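Local coordinates for DUF5642 domain-containing protein (Mycobacterium smegmatis, PDB 4TMD), which is of unknown function but is probably an exported mycobacterial lipoprotein whose domain belongs to the Mog1p/PsbP-like superfamily, at residues F17-I31 with G67-F81. Sequence-based numbering, arbitrary orientation.
Sequences FGPEFKVSEVAPTGI and GNMAATAAEGEGNRF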
# COMPACT_ATOMS: atom_id res chain seq x y z
N PHE A 17 -16.64 4.34 5.62
CA PHE A 17 -17.02 4.84 4.28
C PHE A 17 -18.53 5.09 4.17
O PHE A 17 -19.34 4.25 4.57
CB PHE A 17 -16.60 3.85 3.19
CG PHE A 17 -15.13 3.55 3.19
CD1 PHE A 17 -14.65 2.42 3.84
CD2 PHE A 17 -14.24 4.39 2.56
CE1 PHE A 17 -13.29 2.13 3.85
CE2 PHE A 17 -12.87 4.11 2.57
CZ PHE A 17 -12.40 2.99 3.23
N GLY A 18 -18.91 6.25 3.63
CA GLY A 18 -20.33 6.58 3.50
C GLY A 18 -21.04 5.81 2.41
O GLY A 18 -20.46 4.92 1.77
N PRO A 19 -22.32 6.14 2.16
CA PRO A 19 -23.13 5.43 1.17
C PRO A 19 -22.68 5.68 -0.28
O PRO A 19 -23.07 4.94 -1.17
CB PRO A 19 -24.54 5.99 1.40
CG PRO A 19 -24.30 7.35 1.93
CD PRO A 19 -23.04 7.28 2.76
N GLU A 20 -21.84 6.70 -0.50
CA GLU A 20 -21.29 6.94 -1.83
C GLU A 20 -20.18 5.94 -2.16
O GLU A 20 -19.64 5.93 -3.27
CB GLU A 20 -20.77 8.37 -1.96
CG GLU A 20 -19.45 8.65 -1.27
CD GLU A 20 -19.62 9.24 0.13
OE1 GLU A 20 -20.46 8.73 0.90
OE2 GLU A 20 -18.89 10.21 0.46
N PHE A 21 -19.82 5.09 -1.21
CA PHE A 21 -18.79 4.10 -1.46
C PHE A 21 -19.37 2.73 -1.58
O PHE A 21 -20.29 2.35 -0.85
CB PHE A 21 -17.75 4.10 -0.34
CG PHE A 21 -16.77 5.22 -0.44
CD1 PHE A 21 -15.58 5.05 -1.14
CD2 PHE A 21 -17.03 6.44 0.17
CE1 PHE A 21 -14.68 6.09 -1.23
CE2 PHE A 21 -16.13 7.48 0.08
CZ PHE A 21 -14.96 7.31 -0.62
N LYS A 22 -18.83 1.97 -2.52
CA LYS A 22 -19.11 0.56 -2.58
C LYS A 22 -18.00 -0.19 -1.85
O LYS A 22 -16.84 -0.10 -2.22
CB LYS A 22 -19.21 0.07 -4.02
CG LYS A 22 -19.61 -1.37 -4.07
CD LYS A 22 -19.65 -1.87 -5.47
CE LYS A 22 -20.14 -3.27 -5.51
NZ LYS A 22 -19.82 -3.86 -6.83
N VAL A 23 -18.37 -0.94 -0.81
CA VAL A 23 -17.38 -1.59 0.04
C VAL A 23 -17.36 -3.10 -0.18
O VAL A 23 -18.40 -3.71 -0.39
CB VAL A 23 -17.66 -1.29 1.53
CG1 VAL A 23 -16.82 -2.16 2.45
CG2 VAL A 23 -17.43 0.18 1.80
N SER A 24 -16.17 -3.69 -0.16
CA SER A 24 -16.01 -5.14 -0.21
C SER A 24 -14.98 -5.59 0.83
O SER A 24 -14.29 -4.76 1.42
CB SER A 24 -15.58 -5.59 -1.60
OG SER A 24 -14.36 -4.96 -1.97
N GLU A 25 -14.88 -6.90 1.03
CA GLU A 25 -14.00 -7.45 2.04
C GLU A 25 -13.32 -8.70 1.56
O GLU A 25 -13.85 -9.42 0.70
CB GLU A 25 -14.78 -7.76 3.32
CG GLU A 25 -15.59 -6.62 3.88
CD GLU A 25 -16.52 -7.07 4.97
OE1 GLU A 25 -16.03 -7.27 6.10
OE2 GLU A 25 -17.73 -7.23 4.71
N VAL A 26 -12.14 -8.96 2.11
CA VAL A 26 -11.48 -10.25 1.98
C VAL A 26 -11.34 -10.80 3.39
O VAL A 26 -10.68 -10.20 4.23
CB VAL A 26 -10.09 -10.14 1.30
CG1 VAL A 26 -9.37 -11.50 1.32
CG2 VAL A 26 -10.20 -9.61 -0.11
N ALA A 27 -12.00 -11.93 3.65
CA ALA A 27 -11.90 -12.59 4.95
C ALA A 27 -10.50 -13.14 5.15
O ALA A 27 -9.77 -13.34 4.18
CB ALA A 27 -12.93 -13.71 5.04
N PRO A 28 -10.10 -13.35 6.41
CA PRO A 28 -8.74 -13.85 6.67
C PRO A 28 -8.41 -15.13 5.91
O PRO A 28 -9.20 -16.08 5.90
CB PRO A 28 -8.74 -14.08 8.18
CG PRO A 28 -9.69 -13.05 8.68
CD PRO A 28 -10.79 -12.97 7.66
N THR A 29 -7.26 -15.13 5.26
CA THR A 29 -6.82 -16.24 4.42
C THR A 29 -5.30 -16.18 4.31
O THR A 29 -4.72 -15.11 4.53
CB THR A 29 -7.46 -16.18 3.02
OG1 THR A 29 -6.77 -17.07 2.14
CG2 THR A 29 -7.37 -14.78 2.45
N GLY A 30 -4.66 -17.30 3.98
CA GLY A 30 -3.22 -17.34 3.80
C GLY A 30 -2.68 -16.21 2.93
O GLY A 30 -3.37 -15.74 2.03
N ILE A 31 -1.46 -15.75 3.20
CA ILE A 31 -0.92 -14.62 2.45
C ILE A 31 -0.60 -14.98 1.01
O ILE A 31 -0.28 -16.12 0.70
CB ILE A 31 0.39 -14.06 3.07
CG1 ILE A 31 1.42 -15.17 3.22
CG2 ILE A 31 0.13 -13.34 4.38
CD1 ILE A 31 2.85 -14.65 3.25
N GLY A 67 1.86 -16.68 6.75
CA GLY A 67 0.97 -15.76 7.43
C GLY A 67 -0.39 -15.65 6.77
O GLY A 67 -0.70 -16.35 5.80
N ASN A 68 -1.20 -14.75 7.31
CA ASN A 68 -2.57 -14.55 6.87
C ASN A 68 -2.80 -13.08 6.55
O ASN A 68 -2.06 -12.21 7.03
CB ASN A 68 -3.55 -15.04 7.94
CG ASN A 68 -3.43 -16.53 8.21
OD1 ASN A 68 -3.38 -17.33 7.28
ND2 ASN A 68 -3.37 -16.90 9.48
N MET A 69 -3.81 -12.81 5.73
CA MET A 69 -4.19 -11.46 5.34
C MET A 69 -5.70 -11.33 5.35
O MET A 69 -6.41 -12.31 5.12
CB MET A 69 -3.66 -11.12 3.94
CG MET A 69 -4.09 -12.15 2.93
SD MET A 69 -4.14 -11.59 1.23
CE MET A 69 -2.43 -11.47 0.81
N ALA A 70 -6.18 -10.13 5.63
CA ALA A 70 -7.58 -9.77 5.51
C ALA A 70 -7.62 -8.38 4.93
O ALA A 70 -6.69 -7.60 5.14
CB ALA A 70 -8.30 -9.82 6.87
N ALA A 71 -8.70 -8.02 4.24
CA ALA A 71 -8.75 -6.70 3.64
C ALA A 71 -10.15 -6.10 3.64
O ALA A 71 -11.16 -6.80 3.72
CB ALA A 71 -8.20 -6.74 2.23
N THR A 72 -10.19 -4.77 3.62
CA THR A 72 -11.41 -4.03 3.39
C THR A 72 -11.11 -3.07 2.24
O THR A 72 -10.09 -2.38 2.27
CB THR A 72 -11.88 -3.26 4.62
OG1 THR A 72 -12.28 -4.19 5.64
CG2 THR A 72 -13.07 -2.36 4.26
N ALA A 73 -11.97 -3.06 1.23
CA ALA A 73 -11.74 -2.16 0.09
C ALA A 73 -12.99 -1.34 -0.19
O ALA A 73 -14.11 -1.78 0.11
CB ALA A 73 -11.33 -2.95 -1.13
N ALA A 74 -12.81 -0.15 -0.76
CA ALA A 74 -13.94 0.74 -1.05
C ALA A 74 -13.70 1.51 -2.32
O ALA A 74 -12.60 1.98 -2.56
CB ALA A 74 -14.17 1.71 0.08
N GLU A 75 -14.75 1.66 -3.13
CA GLU A 75 -14.65 2.45 -4.35
C GLU A 75 -15.73 3.51 -4.35
O GLU A 75 -16.89 3.20 -4.11
CB GLU A 75 -14.79 1.55 -5.59
CG GLU A 75 -13.80 0.41 -5.59
CD GLU A 75 -13.62 -0.20 -6.97
OE1 GLU A 75 -14.46 0.07 -7.85
OE2 GLU A 75 -12.62 -0.92 -7.18
N GLY A 76 -15.34 4.76 -4.60
CA GLY A 76 -16.28 5.87 -4.62
C GLY A 76 -15.56 7.20 -4.56
O GLY A 76 -14.39 7.24 -4.22
N GLU A 77 -16.27 8.29 -4.88
CA GLU A 77 -15.68 9.62 -5.00
C GLU A 77 -14.45 9.60 -5.91
O GLU A 77 -13.48 10.31 -5.67
CB GLU A 77 -15.31 10.17 -3.61
CG GLU A 77 -16.49 10.44 -2.66
CD GLU A 77 -17.24 11.74 -2.98
OE1 GLU A 77 -16.68 12.61 -3.68
OE2 GLU A 77 -18.40 11.89 -2.52
N GLY A 78 -14.48 8.77 -6.95
CA GLY A 78 -13.40 8.74 -7.92
C GLY A 78 -12.13 8.05 -7.45
O GLY A 78 -11.11 8.08 -8.15
N ASN A 79 -12.18 7.45 -6.27
CA ASN A 79 -11.03 6.73 -5.72
C ASN A 79 -11.34 5.29 -5.38
O ASN A 79 -12.49 4.94 -5.16
CB ASN A 79 -10.53 7.40 -4.44
CG ASN A 79 -9.82 8.70 -4.68
OD1 ASN A 79 -9.32 9.32 -3.74
ND2 ASN A 79 -9.76 9.14 -5.93
N ARG A 80 -10.30 4.47 -5.32
CA ARG A 80 -10.37 3.17 -4.69
C ARG A 80 -9.39 3.14 -3.51
O ARG A 80 -8.23 3.56 -3.64
CB ARG A 80 -10.02 2.07 -5.69
CG ARG A 80 -9.85 0.63 -5.12
CD ARG A 80 -9.38 -0.27 -6.27
NE ARG A 80 -8.98 -1.62 -5.88
CZ ARG A 80 -8.82 -2.63 -6.74
NH1 ARG A 80 -9.05 -2.44 -8.03
NH2 ARG A 80 -8.45 -3.83 -6.31
N PHE A 81 -9.87 2.64 -2.37
CA PHE A 81 -9.03 2.41 -1.19
C PHE A 81 -9.02 0.94 -0.85
O PHE A 81 -10.07 0.32 -0.75
CB PHE A 81 -9.54 3.21 0.02
CG PHE A 81 -9.60 4.68 -0.22
CD1 PHE A 81 -8.50 5.48 0.00
CD2 PHE A 81 -10.77 5.26 -0.70
CE1 PHE A 81 -8.55 6.84 -0.24
CE2 PHE A 81 -10.83 6.61 -0.96
CZ PHE A 81 -9.72 7.41 -0.73
O HOH W 1 -19.12 7.73 -5.50
O HOH W 2 -19.54 3.95 -5.41
O HOH W 3 -13.08 -7.12 6.24
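Val-23 faces Ala-74 as a non-hydrogen-bonded antiparallel pair, flanked by hydrogen-bonded pairs Lys-22/Glu-75 and Ser-24/Ala-73, with Val-26/Ala-71 beyond; the N-to-C directions of strands 22-27 and 67-76 lie 176° apart, and Ala-73 N to Ser-24 O (2.9 Å, 175°) is nearly straight. A beta bulge between Val-26 and Thr-29, at the Pro-28 corner, shifts the register by one residue; Thr-29 and Met-69 then bond reciprocally, and Ile-31 N reaches Gly-67 O. Val-23, Glu-25, Thr-72 and Ala-74 share one face; Ser-24, Val-26, Ala-71, Ala-73 and Met-69 the other. Ala-74 CB sits over the Phe-17 ring in a CH-pi contact, 3.5 Å from the centroid, while Phe-21 CD1 reaches the same methyl at 3.8 Å. With CG anti to its carbonyl carbon (chi1 -78°), Phe-21 brings CE1 within 3.9 Å of Phe-81 CE2, at that ring's edge. Met-69 CG lies 3.4 Å from Thr-29 O, and Ile-31 CG2 presses on Gly-67 C at 3.4 Å. A water bridges Glu-25 OE1, salt-bridged to Lys-14, and Thr-72 OG1, hydrogen-bonded with Val-10 O. Strand 22-30 forms one margin of the antiparallel sheet, strand 79-88 flanks 67-76 beyond, and helix 179-194 packs against Phe-17, Phe-21 and Phe-81.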